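Local coordinates for uncharacterized protein (Leishmania major, PDB 2B4W) that is of unknown function but belongs to a family grouped with the beta-fructosidase clan, whose known folds are five-bladed beta-propellers, so a role in carbohydrate handling is possible, at residues 3-8 and 223-228; 114-119 and 165-170; 148-153 and 157-162; 270-275 and 288-293. All coordinates share one frame; numbering follows the deposited sequence.

Contact 1. Residues 3-8 and 223-228; sequences QVKAAF and VYVNYA
Lys5 meets Val223 and Val225 with the aliphatic part of its side chain, and the meeting is purely apolar. CE lies 3.6 Å from Val225 CG1 and 3.8 Å from Val223 CG1, and CD of Lys5 is also within 3.8 Å of both methyls, so two consecutive methylenes rest against a pair of CG1 groups. The valines stand two residues apart on one strand and therefore point the same way, both toward the helix, while the intervening Tyr224 turns the other way. The lysine chain crosses each of them obliquely. Val223 presents CG1 from a position anti to its own backbone N (chi1 172°).

This is a helix laid against a sheet: the short helix 3-11 at the start of the chain packs beside strand 223-231, an inner strand of a five-stranded antiparallel sheet that probably forms one blade of a propeller. The backbones stay well apart, with the CA atoms of Lys5 and Val225 8.2 Å from each other, and Lys5 supplies the bridge between them.

The polar chemistry lies at the end of the same lysine. Its chain runs extended as far as CE and bends only at the last torsion (chi4 -66°), which carries NZ to salt bridges with Asp262 and with Glu9 of the same helix. Elsewhere on the helix, Phe8 packs on Ile243, Thr246 and Cys249.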
loop_
_atom_site.group_PDB
_atom_site.type_symbol
_atom_site.label_atom_id
_atom_site.label_comp_id
_atom_site.label_asym_id
_atom_site.label_seq_id
_atom_site.Cartn_x
_atom_site.Cartn_y
_atom_site.Cartn_z
ATOM N N GLN A 3 6.778 22.423 5.919
ATOM C CA GLN A 3 7.778 22.565 6.971
ATOM C C GLN A 3 7.923 21.217 7.678
ATOM O O GLN A 3 8.976 20.925 8.241
ATOM N N VAL A 4 6.877 20.382 7.659
ATOM C CA VAL A 4 7.032 19.074 8.318
ATOM C C VAL A 4 8.028 18.226 7.539
ATOM O O VAL A 4 8.918 17.585 8.107
ATOM C CB VAL A 4 5.693 18.345 8.485
ATOM C CG1 VAL A 4 5.822 17.067 9.310
ATOM C CG2 VAL A 4 4.688 19.288 9.141
ATOM N N LYS A 5 7.901 18.250 6.217
ATOM C CA LYS A 5 8.801 17.497 5.362
ATOM C C LYS A 5 10.242 17.929 5.585
ATOM O O LYS A 5 11.154 17.111 5.736
ATOM C CB LYS A 5 8.402 17.684 3.892
ATOM C CG LYS A 5 9.084 16.678 3.005
ATOM C CD LYS A 5 8.587 16.641 1.580
ATOM C CE LYS A 5 9.428 15.661 0.765
ATOM N NZ LYS A 5 10.840 16.112 0.609
ATOM N N ALA A 6 10.446 19.253 5.598
ATOM C CA ALA A 6 11.824 19.732 5.780
ATOM C C ALA A 6 12.366 19.318 7.137
ATOM O O ALA A 6 13.537 18.967 7.351
ATOM C CB ALA A 6 11.875 21.240 5.590
ATOM N N ALA A 7 11.455 19.341 8.117
ATOM C CA ALA A 7 11.890 18.834 9.427
ATOM C C ALA A 7 12.255 17.362 9.301
ATOM O O ALA A 7 13.319 16.951 9.764
ATOM C CB ALA A 7 10.814 19.070 10.465
ATOM N N PHE A 8 11.384 16.575 8.664
ATOM C CA PHE A 8 11.654 15.148 8.521
ATOM C C PHE A 8 13.017 14.915 7.873
ATOM O O PHE A 8 13.853 14.209 8.430
ATOM C CB PHE A 8 10.606 14.401 7.693
ATOM C CG PHE A 8 10.913 12.917 7.485
ATOM C CD1 PHE A 8 10.606 11.990 8.474
ATOM C CD2 PHE A 8 11.494 12.432 6.331
ATOM C CE1 PHE A 8 10.878 10.648 8.295
ATOM C CE2 PHE A 8 11.765 11.091 6.130
ATOM C CZ PHE A 8 11.447 10.188 7.118
ATOM N N VAL A 223 4.968 16.073 -4.917
ATOM C CA VAL A 223 5.605 15.525 -3.740
ATOM C C VAL A 223 4.751 14.414 -3.122
ATOM O O VAL A 223 3.615 14.729 -2.767
ATOM C CB VAL A 223 5.833 16.575 -2.635
ATOM C CG1 VAL A 223 6.323 15.873 -1.369
ATOM C CG2 VAL A 223 6.815 17.653 -3.048
ATOM N N TYR A 224 5.313 13.213 -3.026
ATOM C CA TYR A 224 4.666 12.080 -2.363
ATOM C C TYR A 224 5.599 11.593 -1.253
ATOM O O TYR A 224 6.744 11.187 -1.498
ATOM C CB TYR A 224 4.322 10.946 -3.322
ATOM C CG TYR A 224 3.108 11.095 -4.203
ATOM C CD1 TYR A 224 2.953 12.191 -5.054
ATOM C CD2 TYR A 224 2.100 10.140 -4.209
ATOM C CE1 TYR A 224 1.837 12.324 -5.864
ATOM C CE2 TYR A 224 0.979 10.261 -5.016
ATOM C CZ TYR A 224 0.851 11.362 -5.844
ATOM O OH TYR A 224 -0.258 11.496 -6.651
ATOM N N VAL A 225 5.122 11.637 -0.006
ATOM C CA VAL A 225 5.918 11.071 1.074
ATOM C C VAL A 225 5.200 9.902 1.736
ATOM O O VAL A 225 4.005 9.694 1.639
ATOM C CB VAL A 225 6.289 12.083 2.170
ATOM C CG1 VAL A 225 6.660 13.421 1.553
ATOM C CG2 VAL A 225 5.143 12.224 3.156
ATOM N N ASN A 226 5.988 9.084 2.437
ATOM C CA ASN A 226 5.396 7.941 3.118
ATOM C C ASN A 226 4.803 8.472 4.421
ATOM O O ASN A 226 5.494 9.224 5.116
ATOM C CB ASN A 226 6.419 6.869 3.413
ATOM C CG ASN A 226 7.140 6.244 2.257
ATOM O OD1 ASN A 226 8.358 6.054 2.326
ATOM N ND2 ASN A 226 6.463 5.868 1.191
ATOM N N TYR A 227 3.577 8.093 4.715
ATOM C CA TYR A 227 2.806 8.667 5.808
ATOM C C TYR A 227 2.166 7.640 6.719
ATOM O O TYR A 227 1.692 6.590 6.292
ATOM C CB TYR A 227 1.727 9.558 5.177
ATOM C CG TYR A 227 1.166 10.656 6.030
ATOM C CD1 TYR A 227 1.899 11.799 6.321
ATOM C CD2 TYR A 227 -0.119 10.557 6.542
ATOM C CE1 TYR A 227 1.349 12.791 7.105
ATOM C CE2 TYR A 227 -0.673 11.540 7.325
ATOM C CZ TYR A 227 0.081 12.661 7.600
ATOM O OH TYR A 227 -0.471 13.648 8.380
ATOM N N ALA A 228 2.136 7.908 8.031
ATOM C CA ALA A 228 1.455 7.005 8.960
ATOM C C ALA A 228 0.520 7.806 9.850
ATOM O O ALA A 228 0.797 8.974 10.127
ATOM C CB ALA A 228 2.424 6.227 9.839
#

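Contact 2. Residues 114-119 and 165-170; sequences FYRGTP and NSIDEL
Leu170 sets one methyl squarely on the ring of Phe114. CD2 sits 3.8 Å above the ring plane and over its centre, only 6° off the ring normal, which makes a face-on CH-pi contact. The two side chains cross at about a right angle, so the leucine comes down on the ring with a single branch instead of lying flat along it.

Two residues further along the strand, Arg116 and Ile167 slide past each other in opposite directions. Arg116 sets CG between its backbone N and carbonyl carbon (chi1 61°) and bends at chi3 (-77°), which brings the NH1 end of the guanidinium obliquely against Ile167 CG2. Strand 110-116 belongs to a four-stranded antiparallel sheet, probably a propeller blade, and the chain turns a corner at Gly117 to leave it. The other partner is the loop that follows strand 159-164 of the next sheet, with a 3-10 turn at 167-169 and Leu170 just after it, ahead of helix 172-176.

Asp168 approaches the same arginine obliquely in a long salt bridge, 3.8 Å from Arg116 NH1 to Asp168 OD1. Arg116 has its principal partner in Glu92, and a cation-pi contact joins it to Phe125. Within the loop, Asn165 ND2 gives a hydrogen bond to Glu169 OE2, 3.0 Å away.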
loop_
_atom_site.group_PDB
_atom_site.type_symbol
_atom_site.label_atom_id
_atom_site.label_comp_id
_atom_site.label_asym_id
_atom_site.label_seq_id
_atom_site.Cartn_x
_atom_site.Cartn_y
_atom_site.Cartn_z
ATOM N N PHE A 114 -11.511 -6.004 -6.825
ATOM C CA PHE A 114 -11.269 -6.873 -5.678
ATOM C C PHE A 114 -11.525 -8.333 -6.054
ATOM O O PHE A 114 -12.514 -8.639 -6.717
ATOM C CB PHE A 114 -12.143 -6.522 -4.468
ATOM C CG PHE A 114 -11.729 -5.253 -3.743
ATOM C CD1 PHE A 114 -12.155 -4.013 -4.189
ATOM C CD2 PHE A 114 -10.919 -5.346 -2.621
ATOM C CE1 PHE A 114 -11.768 -2.870 -3.519
ATOM C CE2 PHE A 114 -10.544 -4.203 -1.942
ATOM C CZ PHE A 114 -10.956 -2.976 -2.403
ATOM N N TYR A 115 -10.625 -9.177 -5.612
ATOM C CA TYR A 115 -10.508 -10.598 -5.838
ATOM C C TYR A 115 -10.311 -11.278 -4.483
ATOM O O TYR A 115 -9.711 -10.684 -3.581
ATOM C CB TYR A 115 -9.326 -11.003 -6.718
ATOM C CG TYR A 115 -9.228 -10.278 -8.030
ATOM C CD1 TYR A 115 -8.906 -8.930 -8.043
ATOM C CD2 TYR A 115 -9.458 -10.928 -9.237
ATOM C CE1 TYR A 115 -8.811 -8.237 -9.228
ATOM C CE2 TYR A 115 -9.369 -10.240 -10.440
ATOM C CZ TYR A 115 -9.043 -8.896 -10.416
ATOM O OH TYR A 115 -8.934 -8.163 -11.576
ATOM N N ARG A 116 -10.803 -12.498 -4.387
ATOM C CA ARG A 116 -10.621 -13.236 -3.131
ATOM C C ARG A 116 -10.113 -14.636 -3.439
ATOM O O ARG A 116 -10.281 -15.171 -4.541
ATOM C CB ARG A 116 -11.910 -13.292 -2.319
ATOM C CG ARG A 116 -13.062 -13.988 -3.030
ATOM C CD ARG A 116 -14.384 -13.672 -2.325
ATOM N NE ARG A 116 -14.499 -14.467 -1.103
ATOM C CZ ARG A 116 -15.287 -14.208 -0.068
ATOM N NH1 ARG A 116 -16.087 -13.149 -0.062
ATOM N NH2 ARG A 116 -15.272 -15.031 0.978
ATOM N N GLY A 117 -9.457 -15.228 -2.448
ATOM C CA GLY A 117 -8.987 -16.584 -2.621
ATOM C C GLY A 117 -7.672 -16.867 -1.920
ATOM O O GLY A 117 -7.421 -16.447 -0.793
ATOM N N THR A 118 -6.853 -17.628 -2.630
ATOM C CA THR A 118 -5.467 -17.882 -2.262
ATOM C C THR A 118 -4.600 -17.100 -3.240
ATOM O O THR A 118 -5.110 -16.745 -4.305
ATOM C CB THR A 118 -5.194 -19.395 -2.264
ATOM O OG1 THR A 118 -3.971 -19.691 -1.584
ATOM C CG2 THR A 118 -5.009 -19.863 -3.691
ATOM N N PRO A 119 -3.356 -16.778 -2.935
ATOM C CA PRO A 119 -2.490 -15.901 -3.751
ATOM C C PRO A 119 -2.209 -16.472 -5.153
ATOM O O PRO A 119 -1.817 -15.671 -6.016
ATOM C CB PRO A 119 -1.173 -15.863 -2.963
ATOM C CG PRO A 119 -1.617 -16.126 -1.553
ATOM C CD PRO A 119 -2.696 -17.180 -1.717
ATOM N N ASN A 165 -20.215 -4.903 7.750
ATOM C CA ASN A 165 -20.366 -6.173 8.433
ATOM C C ASN A 165 -19.416 -7.245 7.909
ATOM O O ASN A 165 -19.011 -8.122 8.687
ATOM C CB ASN A 165 -21.796 -6.750 8.347
ATOM C CG ASN A 165 -22.787 -5.879 9.093
ATOM O OD1 ASN A 165 -22.574 -5.539 10.260
ATOM N ND2 ASN A 165 -23.857 -5.499 8.416
ATOM N N SER A 166 -19.098 -7.193 6.629
ATOM C CA SER A 166 -18.283 -8.221 6.008
ATOM C C SER A 166 -17.958 -7.896 4.562
ATOM O O SER A 166 -18.503 -6.953 4.003
ATOM C CB SER A 166 -18.992 -9.577 5.977
ATOM O OG SER A 166 -20.092 -9.487 5.089
ATOM N N ILE A 167 -17.083 -8.753 4.023
ATOM C CA ILE A 167 -16.575 -8.523 2.676
ATOM C C ILE A 167 -17.667 -8.625 1.616
ATOM O O ILE A 167 -17.561 -8.036 0.543
ATOM C CB ILE A 167 -15.445 -9.511 2.318
ATOM C CG1 ILE A 167 -14.462 -8.969 1.291
ATOM C CG2 ILE A 167 -16.062 -10.827 1.864
ATOM C CD1 ILE A 167 -13.762 -7.670 1.594
ATOM N N ASP A 168 -18.684 -9.378 1.970
ATOM C CA ASP A 168 -19.901 -9.556 1.218
ATOM C C ASP A 168 -20.687 -8.270 1.034
ATOM O O ASP A 168 -21.627 -8.248 0.240
ATOM C CB ASP A 168 -20.828 -10.553 1.923
ATOM C CG ASP A 168 -20.199 -11.921 2.027
ATOM O OD1 ASP A 168 -19.685 -12.407 1.000
ATOM O OD2 ASP A 168 -20.218 -12.484 3.144
ATOM N N GLU A 169 -20.335 -7.212 1.754
ATOM C CA GLU A 169 -21.110 -5.989 1.602
ATOM C C GLU A 169 -20.342 -4.926 0.822
ATOM O O GLU A 169 -20.865 -3.869 0.526
ATOM C CB GLU A 169 -21.461 -5.411 2.970
ATOM C CG GLU A 169 -22.281 -6.376 3.822
ATOM C CD GLU A 169 -22.839 -5.608 5.009
ATOM O OE1 GLU A 169 -22.181 -4.611 5.381
ATOM O OE2 GLU A 169 -23.903 -6.017 5.507
ATOM N N LEU A 170 -19.087 -5.259 0.558
ATOM C CA LEU A 170 -18.190 -4.398 -0.180
ATOM C C LEU A 170 -18.659 -4.256 -1.634
ATOM O O LEU A 170 -18.935 -5.270 -2.271
ATOM C CB LEU A 170 -16.780 -4.981 -0.145
ATOM C CG LEU A 170 -15.671 -4.005 -0.530
ATOM C CD1 LEU A 170 -15.517 -2.937 0.531
ATOM C CD2 LEU A 170 -14.360 -4.740 -0.725
#

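Contact 3. Residues 148-153 and 157-162; sequences FSRPRV and ASIGFV
Phe148 and Phe161 are brought together by different first torsions: Phe148 holds CG anti to its carbonyl carbon (chi1 -63°), Phe161 holds CG anti to its backbone N (chi1 177°). They are cross-strand neighbours in an antiparallel non-hydrogen-bonded pair, and their rings lean over the same face of the sheet. The edge of Phe161 points at the face of Phe148 with planes 53° apart, an inclined edge-to-face pair in which Phe161 CD1 stands 3.5 Å above the centre of the Phe148 ring. Ile159 CG2 approaches that ring at its edge, 4.2 Å from Phe148 CD2.

The pair belongs to the beta hairpin of strands 145-149 and 159-164, the two inner strands of a four-stranded antiparallel sheet that probably forms a propeller blade. Phe148 also packs on Val192, Ala195, Val203 and Cys205 of the adjoining sheet.

Next along the strands, Ser149 and Gly160 form a hydrogen-bonded pair, with Ser149 N giving to Gly160 O at 3.0 Å and Gly160 N giving to Ser149 O at 3.2 Å. The Ser149 side chain is on the face away from the two rings, where OG folds in over the glycine, 3.2 Å from Gly160 CA, with no side chain in its way. Toward the hairpin end the regular pairing stops, yet Ser158 N still reaches Pro151 O at 2.8 Å, nearly along the C=O axis. The same oxygen receives a CA-H...O contact from Ala157 CA.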
loop_
_atom_site.group_PDB
_atom_site.type_symbol
_atom_site.label_atom_id
_atom_site.label_comp_id
_atom_site.label_asym_id
_atom_site.label_seq_id
_atom_site.Cartn_x
_atom_site.Cartn_y
_atom_site.Cartn_z
ATOM N N PHE A 148 -11.546 1.830 3.876
ATOM C CA PHE A 148 -11.103 3.171 3.543
ATOM C C PHE A 148 -11.334 3.494 2.064
ATOM O O PHE A 148 -10.939 2.735 1.178
ATOM C CB PHE A 148 -9.611 3.357 3.799
ATOM C CG PHE A 148 -9.183 3.201 5.249
ATOM C CD1 PHE A 148 -8.832 1.970 5.783
ATOM C CD2 PHE A 148 -9.128 4.330 6.042
ATOM C CE1 PHE A 148 -8.431 1.842 7.105
ATOM C CE2 PHE A 148 -8.728 4.206 7.359
ATOM C CZ PHE A 148 -8.363 2.977 7.880
ATOM N N SER A 149 -11.960 4.630 1.814
ATOM C CA SER A 149 -12.200 5.130 0.468
ATOM C C SER A 149 -11.262 6.273 0.139
ATOM O O SER A 149 -10.528 6.706 1.026
ATOM C CB SER A 149 -13.645 5.648 0.380
ATOM O OG SER A 149 -13.774 6.758 1.273
ATOM N N ARG A 150 -11.268 6.754 -1.096
ATOM C CA ARG A 150 -10.393 7.848 -1.487
ATOM C C ARG A 150 -10.970 8.635 -2.659
ATOM O O ARG A 150 -10.439 8.596 -3.773
ATOM C CB ARG A 150 -8.988 7.347 -1.855
ATOM C CG ARG A 150 -7.863 8.263 -1.412
ATOM C CD ARG A 150 -7.866 9.596 -2.158
ATOM N NE ARG A 150 -7.642 9.327 -3.571
ATOM C CZ ARG A 150 -6.560 9.510 -4.300
ATOM N NH1 ARG A 150 -5.445 10.017 -3.790
ATOM N NH2 ARG A 150 -6.586 9.177 -5.591
ATOM N N PRO A 151 -12.044 9.378 -2.452
ATOM C CA PRO A 151 -12.498 10.273 -3.531
ATOM C C PRO A 151 -11.466 11.351 -3.845
ATOM O O PRO A 151 -10.972 12.079 -2.995
ATOM C CB PRO A 151 -13.775 10.899 -2.963
ATOM C CG PRO A 151 -13.690 10.708 -1.488
ATOM C CD PRO A 151 -12.901 9.440 -1.262
ATOM N N ARG A 152 -11.130 11.456 -5.124
ATOM C CA ARG A 152 -10.253 12.526 -5.583
ATOM C C ARG A 152 -10.770 13.134 -6.883
ATOM O O ARG A 152 -10.959 12.419 -7.871
ATOM C CB ARG A 152 -8.831 12.009 -5.780
ATOM C CG ARG A 152 -7.840 13.061 -6.237
ATOM C CD ARG A 152 -6.543 12.450 -6.746
ATOM N NE ARG A 152 -5.578 13.480 -7.113
ATOM C CZ ARG A 152 -4.471 13.274 -7.806
ATOM N NH1 ARG A 152 -4.131 12.066 -8.232
ATOM N NH2 ARG A 152 -3.678 14.303 -8.077
ATOM N N VAL A 153 -10.995 14.446 -6.883
ATOM C CA VAL A 153 -11.395 15.143 -8.109
ATOM C C VAL A 153 -11.470 16.653 -7.899
ATOM O O VAL A 153 -11.410 17.385 -8.892
ATOM C CB VAL A 153 -12.751 14.650 -8.647
ATOM C CG1 VAL A 153 -13.756 15.792 -8.687
ATOM C CG2 VAL A 153 -12.585 14.003 -10.019
ATOM N N ALA A 157 -9.901 15.839 -2.973
ATOM C CA ALA A 157 -9.446 14.574 -2.399
ATOM C C ALA A 157 -9.742 14.454 -0.907
ATOM O O ALA A 157 -9.527 15.326 -0.070
ATOM C CB ALA A 157 -7.950 14.361 -2.613
ATOM N N SER A 158 -10.258 13.284 -0.543
ATOM C CA SER A 158 -10.515 12.995 0.861
ATOM C C SER A 158 -10.170 11.533 1.114
ATOM O O SER A 158 -10.165 10.734 0.174
ATOM C CB SER A 158 -11.971 13.270 1.217
ATOM O OG SER A 158 -12.489 12.329 2.137
ATOM N N ILE A 159 -9.880 11.224 2.361
ATOM C CA ILE A 159 -9.779 9.833 2.752
ATOM C C ILE A 159 -10.972 9.602 3.685
ATOM O O ILE A 159 -11.082 10.311 4.685
ATOM C CB ILE A 159 -8.520 9.407 3.508
ATOM C CG1 ILE A 159 -7.265 9.190 2.674
ATOM C CG2 ILE A 159 -8.871 8.148 4.298
ATOM C CD1 ILE A 159 -5.959 9.540 3.360
ATOM N N GLY A 160 -11.791 8.646 3.279
ATOM C CA GLY A 160 -12.977 8.265 4.014
ATOM C C GLY A 160 -12.852 6.892 4.651
ATOM O O GLY A 160 -11.913 6.144 4.392
ATOM N N PHE A 161 -13.809 6.553 5.503
ATOM C CA PHE A 161 -13.773 5.326 6.264
ATOM C C PHE A 161 -15.181 4.948 6.717
ATOM O O PHE A 161 -15.912 5.760 7.287
ATOM C CB PHE A 161 -12.869 5.472 7.501
ATOM C CG PHE A 161 -12.870 4.215 8.354
ATOM C CD1 PHE A 161 -12.066 3.139 8.001
ATOM C CD2 PHE A 161 -13.634 4.085 9.486
ATOM C CE1 PHE A 161 -12.067 1.985 8.756
ATOM C CE2 PHE A 161 -13.666 2.922 10.224
ATOM C CZ PHE A 161 -12.869 1.854 9.860
ATOM N N VAL A 162 -15.510 3.689 6.467
ATOM C CA VAL A 162 -16.748 3.097 6.953
ATOM C C VAL A 162 -16.558 1.656 7.400
ATOM O O VAL A 162 -15.849 0.815 6.834
ATOM C CB VAL A 162 -17.848 3.157 5.871
ATOM C CG1 VAL A 162 -17.542 2.167 4.762
ATOM C CG2 VAL A 162 -19.207 2.907 6.512
#

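Contact 4. Residues 270-275 and 288-293; sequences VMRSDG and EGRITI
Arg272 lies beside Arg290 and Thr292 at one end of an antiparallel meander of three strands, part of a larger mixed sheet, in which strand 277-283 runs between strands 264-271 and 287-293. The side chains therefore meet across the middle strand, at the end where a type I turn from Arg272 to Gly275 leads from the first strand toward the second.

Along 288-293, Arg290 is the first to approach the other segment. Its NH1 stands 4.3 Å from Arg272 NH1, two like charges that are gathered round an acid: both NH1 atoms form salt bridges with Asp278 OD1 of the middle strand, and Arg290 is held further by Asp69 and Glu16. The carboxylate probably offsets much of the mutual charge in this buried setting.

Thr292 follows, two residues on and pointing the same way. CG2, anti to its backbone N, rests over one face of the Arg272 guanidinium, 3.5 Å above the plane and displaced toward the rim, and the two side chains cross at about a right angle. The hydroxyl is over the same side, beyond NH1, with OG1 3.6 Å from Arg272 NH1, and hydrogen-bonds to Asp278 OD1, the oxygen already gripped by both arginines. Asp274 of its own turn helps to fix the rotation of the Arg272 guanidinium, together with the NH1 bridge to Asp278: the acid lies at the edge of the group, and Arg272 NH2 reaches Asp274 OD2 at 2.9 Å in a bond of 172°, with the oxygen in the guanidinium plane.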
loop_
_atom_site.group_PDB
_atom_site.type_symbol
_atom_site.label_atom_id
_atom_site.label_comp_id
_atom_site.label_asym_id
_atom_site.label_seq_id
_atom_site.Cartn_x
_atom_site.Cartn_y
_atom_site.Cartn_z
ATOM N N VAL A 270 6.563 -4.304 7.307
ATOM C CA VAL A 270 6.709 -5.665 7.816
ATOM C C VAL A 270 7.351 -5.604 9.204
ATOM O O VAL A 270 8.405 -4.988 9.351
ATOM C CB VAL A 270 7.558 -6.533 6.881
ATOM C CG1 VAL A 270 7.807 -7.907 7.475
ATOM C CG2 VAL A 270 6.902 -6.688 5.506
HETATM N N MSE A 271 6.741 -6.220 10.202
HETATM C CA MSE A 271 7.293 -6.285 11.552
HETATM C C MSE A 271 8.583 -7.083 11.592
HETATM O O MSE A 271 8.716 -8.196 11.090
HETATM C CB MSE A 271 6.251 -6.897 12.479
HETATM C CG MSE A 271 6.113 -6.412 13.894
HETATM SE SE MSE A 271 6.143 -4.493 14.117
HETATM C CE MSE A 271 7.725 -4.659 15.204
ATOM N N ARG A 272 9.610 -6.527 12.230
ATOM C CA ARG A 272 10.873 -7.253 12.341
ATOM C C ARG A 272 11.035 -7.808 13.754
ATOM O O ARG A 272 10.375 -7.289 14.653
ATOM C CB ARG A 272 12.059 -6.336 12.049
ATOM C CG ARG A 272 12.078 -5.794 10.623
ATOM C CD ARG A 272 13.048 -4.624 10.508
ATOM N NE ARG A 272 14.376 -5.010 10.953
ATOM C CZ ARG A 272 15.431 -5.374 10.253
ATOM N NH1 ARG A 272 15.431 -5.430 8.932
ATOM N NH2 ARG A 272 16.539 -5.683 10.926
ATOM N N SER A 273 11.900 -8.803 13.939
ATOM C CA SER A 273 11.977 -9.420 15.276
ATOM C C SER A 273 12.755 -8.526 16.236
ATOM O O SER A 273 12.535 -8.587 17.454
ATOM C CB SER A 273 12.541 -10.834 15.299
ATOM O OG SER A 273 13.521 -11.201 14.360
ATOM N N ASP A 274 13.627 -7.674 15.707
ATOM C CA ASP A 274 14.351 -6.735 16.574
ATOM C C ASP A 274 13.480 -5.573 16.976
ATOM O O ASP A 274 13.896 -4.637 17.664
ATOM C CB ASP A 274 15.611 -6.272 15.858
ATOM C CG ASP A 274 15.367 -5.478 14.589
ATOM O OD1 ASP A 274 14.260 -4.943 14.361
ATOM O OD2 ASP A 274 16.332 -5.395 13.799
ATOM N N GLY A 275 12.207 -5.604 16.555
ATOM C CA GLY A 275 11.289 -4.567 16.990
ATOM C C GLY A 275 11.134 -3.391 16.061
ATOM O O GLY A 275 10.248 -2.548 16.245
ATOM N N GLU A 288 11.184 -0.074 -6.524
ATOM C CA GLU A 288 10.618 -0.449 -5.227
ATOM C C GLU A 288 11.736 -0.384 -4.191
ATOM O O GLU A 288 12.789 -0.968 -4.411
ATOM C CB GLU A 288 9.960 -1.826 -5.295
ATOM C CG GLU A 288 9.112 -2.274 -4.129
ATOM C CD GLU A 288 7.867 -1.493 -3.803
ATOM O OE1 GLU A 288 7.314 -0.799 -4.692
ATOM O OE2 GLU A 288 7.387 -1.572 -2.632
ATOM N N GLY A 289 11.486 0.333 -3.094
ATOM C CA GLY A 289 12.504 0.428 -2.074
ATOM C C GLY A 289 12.059 -0.179 -0.753
ATOM O O GLY A 289 10.876 -0.407 -0.481
ATOM N N ARG A 290 13.050 -0.442 0.093
ATOM C CA ARG A 290 12.866 -0.835 1.476
ATOM C C ARG A 290 13.824 -0.040 2.375
ATOM O O ARG A 290 15.033 -0.027 2.119
ATOM C CB ARG A 290 13.105 -2.335 1.654
ATOM C CG ARG A 290 13.169 -2.775 3.109
ATOM C CD ARG A 290 13.551 -4.211 3.282
ATOM N NE ARG A 290 14.947 -4.547 3.082
ATOM C CZ ARG A 290 15.948 -4.266 3.912
ATOM N NH1 ARG A 290 15.790 -3.618 5.050
ATOM N NH2 ARG A 290 17.196 -4.631 3.617
ATOM N N ILE A 291 13.268 0.588 3.403
ATOM C CA ILE A 291 14.028 1.232 4.459
ATOM C C ILE A 291 13.555 0.630 5.792
ATOM O O ILE A 291 12.365 0.304 5.894
ATOM C CB ILE A 291 13.900 2.766 4.547
ATOM C CG1 ILE A 291 12.472 3.268 4.697
ATOM C CG2 ILE A 291 14.660 3.393 3.368
ATOM C CD1 ILE A 291 12.240 4.768 4.832
ATOM N N THR A 292 14.498 0.516 6.710
ATOM C CA THR A 292 14.258 0.026 8.076
ATOM C C THR A 292 14.197 1.258 8.971
ATOM O O THR A 292 15.117 2.066 8.981
ATOM C CB THR A 292 15.336 -0.977 8.500
ATOM O OG1 THR A 292 15.365 -2.078 7.573
ATOM C CG2 THR A 292 15.037 -1.561 9.868
ATOM N N ILE A 293 13.093 1.383 9.687
ATOM C CA ILE A 293 12.671 2.500 10.484
ATOM C C ILE A 293 12.065 2.032 11.812
ATOM O O ILE A 293 11.745 0.863 11.981
ATOM C CB ILE A 293 11.651 3.338 9.698
ATOM C CG1 ILE A 293 10.383 2.603 9.285
ATOM C CG2 ILE A 293 12.298 3.928 8.449
ATOM C CD1 ILE A 293 9.214 3.521 8.999
#

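In the fold
Contact 3 is the one made by backbone pairing, two inner strands of a single sheet, whereas contacts 1, 2 and 4 rest on side chains alone. Contacts 2 and 4 are mostly buried; contacts 1 and 3 are partly buried, and contact 3 includes exposed residues toward its hairpin end. In sequence contact 3 falls between the two segments of contact 2: it builds one four-stranded sheet, and contact 2 joins the loop that follows it to the neighbouring one. Contacts 1 and 3 touch through Tyr224 and Arg152. Contacts 1 and 2, centres 33 Å apart, lie on opposite sides of the centre of the chain. Aromatic packing marks contacts 2 and 3, a lysine's methylenes contact 1, and shared carboxylate chemistry contact 4.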